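PDB 3FW2: thiol-disulfide oxidoreductase from Bacteroides thetaiotaomicron, which probably works as a thiol-disulfide oxidoreductase of the TlpA-like family, the part described here being its C-terminal thioredoxin-fold domain. Local coordinates for residues A[72-84]-A[95-109]. Numbering follows the deposited sequence.
Sequences MLGISLDVDKQQW and WEQVCDFGGLNSEVA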
HETATM    1  N   MSE A  72      20.210   6.439  -8.162  1.00 11.75           N
HETATM    2  CA  MSE A  72      18.997   6.321  -7.332  1.00 11.02           C
HETATM    3  C   MSE A  72      17.735   6.595  -8.140  1.00 10.20           C
HETATM    4  O   MSE A  72      17.662   7.553  -8.963  1.00 11.23           O
HETATM    5  CB  MSE A  72      19.070   7.297  -6.155  1.00 11.82           C
HETATM    6  CG  MSE A  72      20.136   6.953  -5.206  1.00 13.10           C
HETATM    7 SE   MSE A  72      20.292   8.401  -3.824  0.70 18.55          SE
HETATM    8  CE  MSE A  72      18.490   8.357  -3.028  1.00 12.90           C
ATOM      9  N   LEU A  73      16.689   5.805  -7.888  1.00  9.83           N
ATOM     10  CA  LEU A  73      15.419   5.990  -8.574  1.00  9.40           C
ATOM     11  C   LEU A  73      14.295   5.810  -7.539  1.00  9.80           C
ATOM     12  O   LEU A  73      14.229   4.777  -6.909  1.00 10.08           O
ATOM     13  CB  LEU A  73      15.191   4.912  -9.649  1.00  9.65           C
ATOM     14  CG  LEU A  73      13.881   4.975 -10.427  1.00 11.90           C
ATOM     15  CD1 LEU A  73      13.716   6.317 -11.148  1.00 10.07           C
ATOM     16  CD2 LEU A  73      13.807   3.769 -11.402  1.00 10.03           C
ATOM     17  N   GLY A  74      13.369   6.758  -7.491  1.00  9.35           N
ATOM     18  CA  GLY A  74      12.180   6.640  -6.660  1.00 10.04           C
ATOM     19  C   GLY A  74      11.021   6.231  -7.544  1.00  9.71           C
ATOM     20  O   GLY A  74      10.751   6.857  -8.578  1.00  9.77           O
ATOM     21  N   ILE A  75      10.323   5.196  -7.108  1.00  9.04           N
ATOM     22  CA  ILE A  75       9.117   4.706  -7.750  1.00  9.66           C
ATOM     23  C   ILE A  75       7.937   4.907  -6.823  1.00 10.17           C
ATOM     24  O   ILE A  75       7.892   4.344  -5.716  1.00  9.77           O
ATOM     25  CB  ILE A  75       9.236   3.243  -8.115  1.00  9.48           C
ATOM     26  CG1 ILE A  75      10.396   3.035  -9.113  1.00  9.77           C
ATOM     27  CG2 ILE A  75       7.914   2.752  -8.680  1.00  9.74           C
ATOM     28  CD1 ILE A  75      10.599   1.638  -9.623  1.00 12.16           C
ATOM     29  N   SER A  76       6.996   5.738  -7.233  1.00  8.20           N
ATOM     30  CA  SER A  76       5.813   5.981  -6.430  1.00  8.90           C
ATOM     31  C   SER A  76       4.644   5.103  -6.805  1.00  9.15           C
ATOM     32  O   SER A  76       4.418   4.824  -7.996  1.00 10.24           O
ATOM     33  CB  SER A  76       5.360   7.418  -6.543  1.00 10.06           C
ATOM     34  OG  SER A  76       4.153   7.641  -5.790  1.00 10.10           O
ATOM     35  N   LEU A  77       3.877   4.736  -5.788  1.00  8.63           N
ATOM     36  CA  LEU A  77       2.606   4.048  -5.949  1.00  9.33           C
ATOM     37  C   LEU A  77       1.417   4.998  -5.786  1.00  8.25           C
ATOM     38  O   LEU A  77       0.281   4.576  -5.498  1.00  9.05           O
ATOM     39  CB  LEU A  77       2.532   2.830  -5.015  1.00 10.39           C
ATOM     40  CG  LEU A  77       3.700   1.873  -5.178  1.00  9.79           C
ATOM     41  CD1 LEU A  77       3.513   0.734  -4.171  1.00 10.72           C
ATOM     42  CD2 LEU A  77       3.861   1.326  -6.619  1.00 10.29           C
ATOM     43  N   ASP A  78       1.647   6.283  -5.995  1.00  8.91           N
ATOM     44  CA  ASP A  78       0.559   7.251  -6.074  1.00  8.74           C
ATOM     45  C   ASP A  78      -0.391   6.967  -7.259  1.00  9.38           C
ATOM     46  O   ASP A  78       0.012   6.403  -8.309  1.00  9.45           O
ATOM     47  CB  ASP A  78       1.093   8.665  -6.248  1.00  8.12           C
ATOM     48  CG  ASP A  78       1.484   9.305  -4.952  1.00  9.70           C
ATOM     49  OD1 ASP A  78       0.575   9.528  -4.140  1.00 11.46           O
ATOM     50  OD2 ASP A  78       2.666   9.594  -4.741  1.00  9.64           O
ATOM     51  N   VAL A  79      -1.627   7.413  -7.088  1.00  9.40           N
ATOM     52  CA  VAL A  79      -2.636   7.379  -8.165  1.00  9.66           C
ATOM     53  C   VAL A  79      -2.946   8.749  -8.701  1.00 10.87           C
ATOM     54  O   VAL A  79      -3.516   8.874  -9.806  1.00 10.95           O
ATOM     55  CB  VAL A  79      -3.922   6.745  -7.689  1.00 11.39           C
ATOM     56  CG1 VAL A  79      -3.669   5.199  -7.460  1.00 12.65           C
ATOM     57  CG2 VAL A  79      -4.481   7.499  -6.494  1.00 11.50           C
ATOM     58  N   ASP A  80      -2.554   9.786  -7.972  1.00 11.67           N
ATOM     59  CA  ASP A  80      -2.870  11.184  -8.302  1.00 12.74           C
ATOM     60  C   ASP A  80      -1.572  11.930  -8.661  1.00 11.97           C
ATOM     61  O   ASP A  80      -0.639  12.067  -7.841  1.00 11.53           O
ATOM     62  CB  ASP A  80      -3.563  11.860  -7.138  1.00 12.46           C
ATOM     63  CG  ASP A  80      -4.034  13.304  -7.464  1.00 18.22           C
ATOM     64  OD1 ASP A  80      -5.250  13.499  -7.665  1.00 20.79           O
ATOM     65  OD2 ASP A  80      -3.226  14.237  -7.471  1.00 14.64           O
ATOM     66  N   LYS A  81      -1.498  12.398  -9.916  1.00 10.40           N
ATOM     67  CA  LYS A  81      -0.269  12.983 -10.379  1.00 11.33           C
ATOM     68  C   LYS A  81       0.125  14.272  -9.623  1.00 11.51           C
ATOM     69  O   LYS A  81       1.318  14.470  -9.306  1.00 10.90           O
ATOM     70  CB  LYS A  81      -0.420  13.243 -11.860  1.00 12.40           C
ATOM     71  CG  LYS A  81       0.718  13.902 -12.522  1.00 17.12           C
ATOM     72  CD  LYS A  81       0.310  14.116 -13.989  1.00 22.83           C
ATOM     73  CE  LYS A  81       1.506  14.133 -14.851  1.00 28.07           C
ATOM     74  NZ  LYS A  81       1.093  14.164 -16.312  1.00 33.69           N
ATOM     75  N   GLN A  82      -0.854  15.113  -9.312  1.00 13.17           N
ATOM     76  CA  GLN A  82      -0.565  16.357  -8.619  1.00 13.50           C
ATOM     77  C   GLN A  82      -0.127  16.121  -7.196  1.00 12.58           C
ATOM     78  O   GLN A  82       0.825  16.759  -6.747  1.00 14.28           O
ATOM     79  CB  GLN A  82      -1.730  17.365  -8.617  1.00 15.13           C
ATOM     80  CG  GLN A  82      -1.231  18.770  -8.227  1.00 17.60           C
ATOM     81  CD  GLN A  82      -0.174  19.299  -9.215  1.00 20.64           C
ATOM     82  OE1 GLN A  82      -0.429  19.334 -10.403  1.00 26.21           O
ATOM     83  NE2 GLN A  82       1.033  19.629  -8.730  1.00 20.24           N
ATOM     84  N   GLN A  83      -0.730  15.146  -6.516  1.00 12.62           N
ATOM     85  CA  GLN A  83      -0.293  14.798  -5.168  1.00 11.76           C
ATOM     86  C   GLN A  83       1.139  14.273  -5.178  1.00 11.03           C
ATOM     87  O   GLN A  83       1.942  14.593  -4.256  1.00 10.44           O
ATOM     88  CB  GLN A  83      -1.246  13.834  -4.500  1.00 12.83           C
ATOM     89  CG  GLN A  83      -2.536  14.507  -4.185  1.00 15.84           C
ATOM     90  CD  GLN A  83      -3.622  13.544  -3.880  1.00 19.18           C
ATOM     91  OE1 GLN A  83      -3.387  12.487  -3.303  1.00 20.74           O
ATOM     92  NE2 GLN A  83      -4.853  13.898  -4.268  1.00 20.35           N
ATOM     93  N   TRP A  84       1.470  13.485  -6.206  1.00  9.84           N
ATOM     94  CA  TRP A  84       2.809  12.939  -6.391  1.00 10.21           C
ATOM     95  C   TRP A  84       3.820  14.062  -6.598  1.00 10.96           C
ATOM     96  O   TRP A  84       4.837  14.160  -5.894  1.00 10.66           O
ATOM     97  CB  TRP A  84       2.814  11.971  -7.586  1.00  9.95           C
ATOM     98  CG  TRP A  84       4.127  11.441  -7.982  1.00 10.17           C
ATOM     99  CD1 TRP A  84       5.017  10.761  -7.225  1.00  9.46           C
ATOM    100  CD2 TRP A  84       4.696  11.568  -9.270  1.00  8.16           C
ATOM    101  NE1 TRP A  84       6.117  10.422  -7.978  1.00 10.63           N
ATOM    102  CE2 TRP A  84       5.947  10.918  -9.245  1.00 11.91           C
ATOM    103  CE3 TRP A  84       4.265  12.177 -10.451  1.00 11.41           C
ATOM    104  CZ2 TRP A  84       6.761  10.825 -10.341  1.00  9.67           C
ATOM    105  CZ3 TRP A  84       5.095  12.079 -11.573  1.00 10.35           C
ATOM    106  CH2 TRP A  84       6.319  11.398 -11.515  1.00 12.97           C
ATOM    107  N   TRP A  95      16.383  13.092  -6.463  1.00 12.99           N
ATOM    108  CA  TRP A  95      16.773  12.029  -7.386  1.00 11.03           C
ATOM    109  C   TRP A  95      15.632  11.721  -8.311  1.00 11.38           C
ATOM    110  O   TRP A  95      14.503  12.187  -8.124  1.00 11.13           O
ATOM    111  CB  TRP A  95      17.228  10.789  -6.639  1.00 10.44           C
ATOM    112  CG  TRP A  95      16.291  10.230  -5.580  1.00 10.88           C
ATOM    113  CD1 TRP A  95      15.554   9.071  -5.703  1.00 11.42           C
ATOM    114  CD2 TRP A  95      16.081  10.676  -4.223  1.00 10.95           C
ATOM    115  NE1 TRP A  95      14.834   8.860  -4.574  1.00 10.23           N
ATOM    116  CE2 TRP A  95      15.146   9.817  -3.652  1.00  9.84           C
ATOM    117  CE3 TRP A  95      16.559  11.765  -3.448  1.00 10.99           C
ATOM    118  CZ2 TRP A  95      14.680   9.972  -2.347  1.00 12.33           C
ATOM    119  CZ3 TRP A  95      16.078  11.929  -2.171  1.00 12.71           C
ATOM    120  CH2 TRP A  95      15.160  11.023  -1.626  1.00 10.93           C
ATOM    121  N   GLU A  96      15.928  10.973  -9.359  1.00 12.18           N
ATOM    122  CA  GLU A  96      14.890  10.737 -10.392  1.00 12.42           C
ATOM    123  C   GLU A  96      13.669  10.073  -9.765  1.00 11.93           C
ATOM    124  O   GLU A  96      13.789   9.209  -8.910  1.00  9.88           O
ATOM    125  CB  GLU A  96      15.440   9.872 -11.514  1.00 13.42           C
ATOM    126  CG  GLU A  96      14.463   9.629 -12.689  1.00 14.73           C
ATOM    127  CD  GLU A  96      13.982  10.886 -13.393  1.00 19.46           C
ATOM    128  OE1 GLU A  96      13.216  11.696 -12.799  1.00 20.48           O
ATOM    129  OE2 GLU A  96      14.371  11.058 -14.560  1.00 20.17           O
ATOM    130  N   GLN A  97      12.500  10.483 -10.229  1.00 11.35           N
ATOM    131  CA  GLN A  97      11.226  10.044  -9.705  1.00 11.60           C
ATOM    132  C   GLN A  97      10.308   9.601 -10.852  1.00 10.76           C
ATOM    133  O   GLN A  97      10.142  10.304 -11.866  1.00 11.01           O
ATOM    134  CB  GLN A  97      10.535  11.151  -8.959  1.00 10.90           C
ATOM    135  CG  GLN A  97      11.312  11.716  -7.820  1.00 10.18           C
ATOM    136  CD  GLN A  97      11.534  10.703  -6.676  1.00 11.69           C
ATOM    137  OE1 GLN A  97      10.648   9.902  -6.381  1.00 11.38           O
ATOM    138  NE2 GLN A  97      12.723  10.750  -6.059  1.00 11.89           N
ATOM    139  N   VAL A  98       9.724   8.431 -10.699  1.00 11.04           N
ATOM    140  CA  VAL A  98       8.757   7.913 -11.686  1.00 10.03           C
ATOM    141  C   VAL A  98       7.481   7.413 -11.021  1.00 10.46           C
ATOM    142  O   VAL A  98       7.473   7.091  -9.808  1.00  8.53           O
ATOM    143  CB  VAL A  98       9.388   6.779 -12.535  1.00  8.94           C
ATOM    144  CG1 VAL A  98      10.651   7.266 -13.356  1.00  8.87           C
ATOM    145  CG2 VAL A  98       9.701   5.555 -11.678  1.00  8.22           C
ATOM    146  N   CYS A  99       6.388   7.381 -11.822  1.00 10.18           N
ATOM    147  CA  CYS A  99       5.090   6.951 -11.363  1.00  9.20           C
ATOM    148  C   CYS A  99       4.172   6.771 -12.570  1.00 10.11           C
ATOM    149  O   CYS A  99       4.098   7.657 -13.390  1.00 11.31           O
ATOM    150  CB  CYS A  99       4.497   8.011 -10.412  1.00  9.61           C
ATOM    151  SG  CYS A  99       2.932   7.485  -9.676  1.00 10.22           S
ATOM    152  N   ASP A 100       3.479   5.647 -12.659  1.00 11.10           N
ATOM    153  CA  ASP A 100       2.550   5.409 -13.777  1.00 12.15           C
ATOM    154  C   ASP A 100       1.103   5.522 -13.316  1.00 11.96           C
ATOM    155  O   ASP A 100       0.168   5.302 -14.080  1.00 11.22           O
ATOM    156  CB  ASP A 100       2.837   4.097 -14.488  1.00 12.24           C
ATOM    157  CG  ASP A 100       2.458   2.880 -13.705  1.00 12.90           C
ATOM    158  OD1 ASP A 100       1.952   2.976 -12.563  1.00 12.63           O
ATOM    159  OD2 ASP A 100       2.689   1.760 -14.263  1.00 12.80           O
ATOM    160  N   PHE A 101       0.899   5.944 -12.070  1.00 10.94           N
ATOM    161  CA  PHE A 101      -0.430   6.141 -11.479  1.00  9.88           C
ATOM    162  C   PHE A 101      -1.320   4.948 -11.389  1.00 10.45           C
ATOM    163  O   PHE A 101      -2.516   5.087 -11.085  1.00 12.00           O
ATOM    164  CB  PHE A 101      -1.133   7.376 -12.138  1.00 10.22           C
ATOM    165  CG  PHE A 101      -0.179   8.468 -12.348  1.00 11.41           C
ATOM    166  CD1 PHE A 101       0.346   9.139 -11.244  1.00 15.41           C
ATOM    167  CD2 PHE A 101       0.327   8.747 -13.603  1.00 15.45           C
ATOM    168  CE1 PHE A 101       1.306  10.070 -11.404  1.00 13.49           C
ATOM    169  CE2 PHE A 101       1.294   9.721 -13.764  1.00 14.98           C
ATOM    170  CZ  PHE A 101       1.782  10.364 -12.671  1.00 14.02           C
ATOM    171  N   GLY A 102      -0.762   3.765 -11.503  1.00 11.35           N
ATOM    172  CA  GLY A 102      -1.562   2.539 -11.288  1.00 11.53           C
ATOM    173  C   GLY A 102      -1.786   2.231  -9.805  1.00 11.72           C
ATOM    174  O   GLY A 102      -2.598   1.383  -9.460  1.00 11.69           O
ATOM    175  N   GLY A 103      -1.012   2.874  -8.930  1.00 10.85           N
ATOM    176  CA  GLY A 103      -1.140   2.596  -7.502  1.00 11.12           C
ATOM    177  C   GLY A 103      -0.711   1.227  -7.079  1.00 11.09           C
ATOM    178  O   GLY A 103       0.253   0.651  -7.614  1.00 11.12           O
ATOM    179  N   LEU A 104      -1.428   0.617  -6.113  1.00 12.50           N
ATOM    180  CA  LEU A 104      -1.161  -0.770  -5.789  1.00 15.60           C
ATOM    181  C   LEU A 104      -1.419  -1.723  -6.939  1.00 16.96           C
ATOM    182  O   LEU A 104      -0.995  -2.840  -6.906  1.00 18.13           O
ATOM    183  CB  LEU A 104      -1.986  -1.226  -4.575  1.00 15.60           C
ATOM    184  CG  LEU A 104      -1.635  -0.368  -3.384  1.00 15.92           C
ATOM    185  CD1 LEU A 104      -2.636  -0.628  -2.147  1.00 18.36           C
ATOM    186  CD2 LEU A 104      -0.169  -0.394  -2.958  1.00 18.43           C
ATOM    187  N   ASN A 105      -2.150  -1.282  -7.962  1.00 17.98           N
ATOM    188  CA  ASN A 105      -2.342  -2.083  -9.192  1.00 18.83           C
ATOM    189  C   ASN A 105      -1.225  -1.805 -10.246  1.00 18.31           C
ATOM    190  O   ASN A 105      -1.292  -2.317 -11.366  1.00 21.80           O
ATOM    191  CB  ASN A 105      -3.749  -1.780  -9.772  1.00 18.22           C
ATOM    192  CG  ASN A 105      -4.913  -2.122  -8.799  1.00 23.52           C
ATOM    193  OD1 ASN A 105      -4.861  -3.128  -8.061  1.00 26.73           O
ATOM    194  ND2 ASN A 105      -5.972  -1.254  -8.785  1.00 27.74           N
ATOM    195  N   SER A 106      -0.272  -0.930  -9.963  1.00 17.50           N
ATOM    196  CA  SER A 106       0.896  -0.660 -10.835  1.00 17.71           C
ATOM    197  C   SER A 106       1.648  -1.978 -11.081  1.00 18.26           C
ATOM    198  O   SER A 106       1.981  -2.718 -10.126  1.00 18.94           O
ATOM    199  CB  SER A 106       1.862   0.376 -10.195  1.00 18.45           C
ATOM    200  OG  SER A 106       2.823   0.960 -11.111  1.00 19.49           O
ATOM    201  N   GLU A 107       1.929  -2.307 -12.355  1.00 16.04           N
ATOM    202  CA  GLU A 107       2.581  -3.596 -12.634  1.00 14.23           C
ATOM    203  C   GLU A 107       3.885  -3.753 -11.844  1.00 11.01           C
ATOM    204  O   GLU A 107       4.214  -4.834 -11.383  1.00 11.90           O
ATOM    205  CB  GLU A 107       2.905  -3.731 -14.143  1.00 16.52           C
ATOM    206  CG  GLU A 107       1.697  -3.940 -15.022  1.00 17.29           C
ATOM    207  CD  GLU A 107       0.975  -5.236 -14.756  1.00 18.77           C
ATOM    208  OE1 GLU A 107       1.567  -6.330 -14.880  1.00 19.15           O
ATOM    209  OE2 GLU A 107      -0.231  -5.165 -14.488  1.00 22.20           O
ATOM    210  N   VAL A 108       4.637  -2.692 -11.711  1.00 12.07           N
ATOM    211  CA  VAL A 108       5.937  -2.751 -11.041  1.00 12.70           C
ATOM    212  C   VAL A 108       5.801  -3.226  -9.587  1.00 12.78           C
ATOM    213  O   VAL A 108       6.666  -3.976  -9.072  1.00 11.97           O
ATOM    214  CB  VAL A 108       6.742  -1.414 -11.151  1.00 12.78           C
ATOM    215  CG1 VAL A 108       6.035  -0.257 -10.385  1.00 15.17           C
ATOM    216  CG2 VAL A 108       8.206  -1.617 -10.753  1.00 12.75           C
ATOM    217  N   ALA A 109       4.693  -2.856  -8.960  1.00 13.13           N
ATOM    218  CA  ALA A 109       4.442  -3.272  -7.573  1.00 13.95           C
ATOM    219  C   ALA A 109       4.242  -4.758  -7.446  1.00 13.25           C
ATOM    220  O   ALA A 109       4.676  -5.366  -6.482  1.00 13.32           O
ATOM    221  CB  ALA A 109       3.216  -2.513  -6.974  1.00 14.08           C
TER
HETATM  222  O   HOH W   1      18.577   9.973  -9.844  1.00 16.42           O
HETATM  223  O   HOH W   2       1.411   4.191  -9.138  1.00 11.35           O
HETATM  224  O   HOH W   3       4.085   3.698 -10.470  1.00 13.98           O
HETATM  225  O   HOH W   4      -4.661   6.965 -11.379  1.00 27.63           O
HETATM  226  O   HOH W   5       8.476   8.743  -7.450  1.00  9.53           O
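Trp84 lies flat on Cys99, whose CB sits over the face of the indole's six-membered ring, 3.6 Å from its centroid, a CH-pi contact. Cys99 SG, swung anti to its own backbone N (chi1 -175°), comes over the five-membered ring of Trp84, a sulfur-aromatic contact almost on the ring normal. Phe101 completes this cluster edge-on: its ring is turned 75° to the indole and brings its edge toward the six-membered ring, CE1 standing 3.8 Å from Trp84 CE3, while Lys81 lays CB and CG against CE1 and CZ of the phenyl ring. At the indole's edge, Trp84 NE1 donates to a water 2.9 Å away, which reaches Gln97 OE1 and Val98 O. With an alanine at Trp84, Cys99 and the Phe101 edge would probably lose their aromatic partner, and the water its N-H donor.

Behind the rings, strands 72-76 and 96-98 run parallel, the second being the sheet's outer strand within this chain. Gly74 N donates to Glu96 O, Val98 N to Gly74 O at 2.8 Å and Ser76 N to Val98 O, all nearly straight. Ile75 and Val98 lie side by side on one face, CG1 to CG2 3.7 Å. On the other, Gly74 has no side chain where a CB would run into Gln97 OE1. Farther along, Met72 bends at chi3 (60°) to set CE over one face of Trp95, 3.6 Å from the five-membered ring's centroid, with Gln97 NE2 above the opposite face.

The contact closes a beta-alpha-beta unit of the thioredoxin fold: strand 70-76, helix 81-90 and strand 96-98. Backbone bonds fix the strand register; aromatic faces, thiol and bridging water join the start of helix 81-90 to the chain around Cys99 and Phe101, and the water gives the N-H of buried Trp84 a partner.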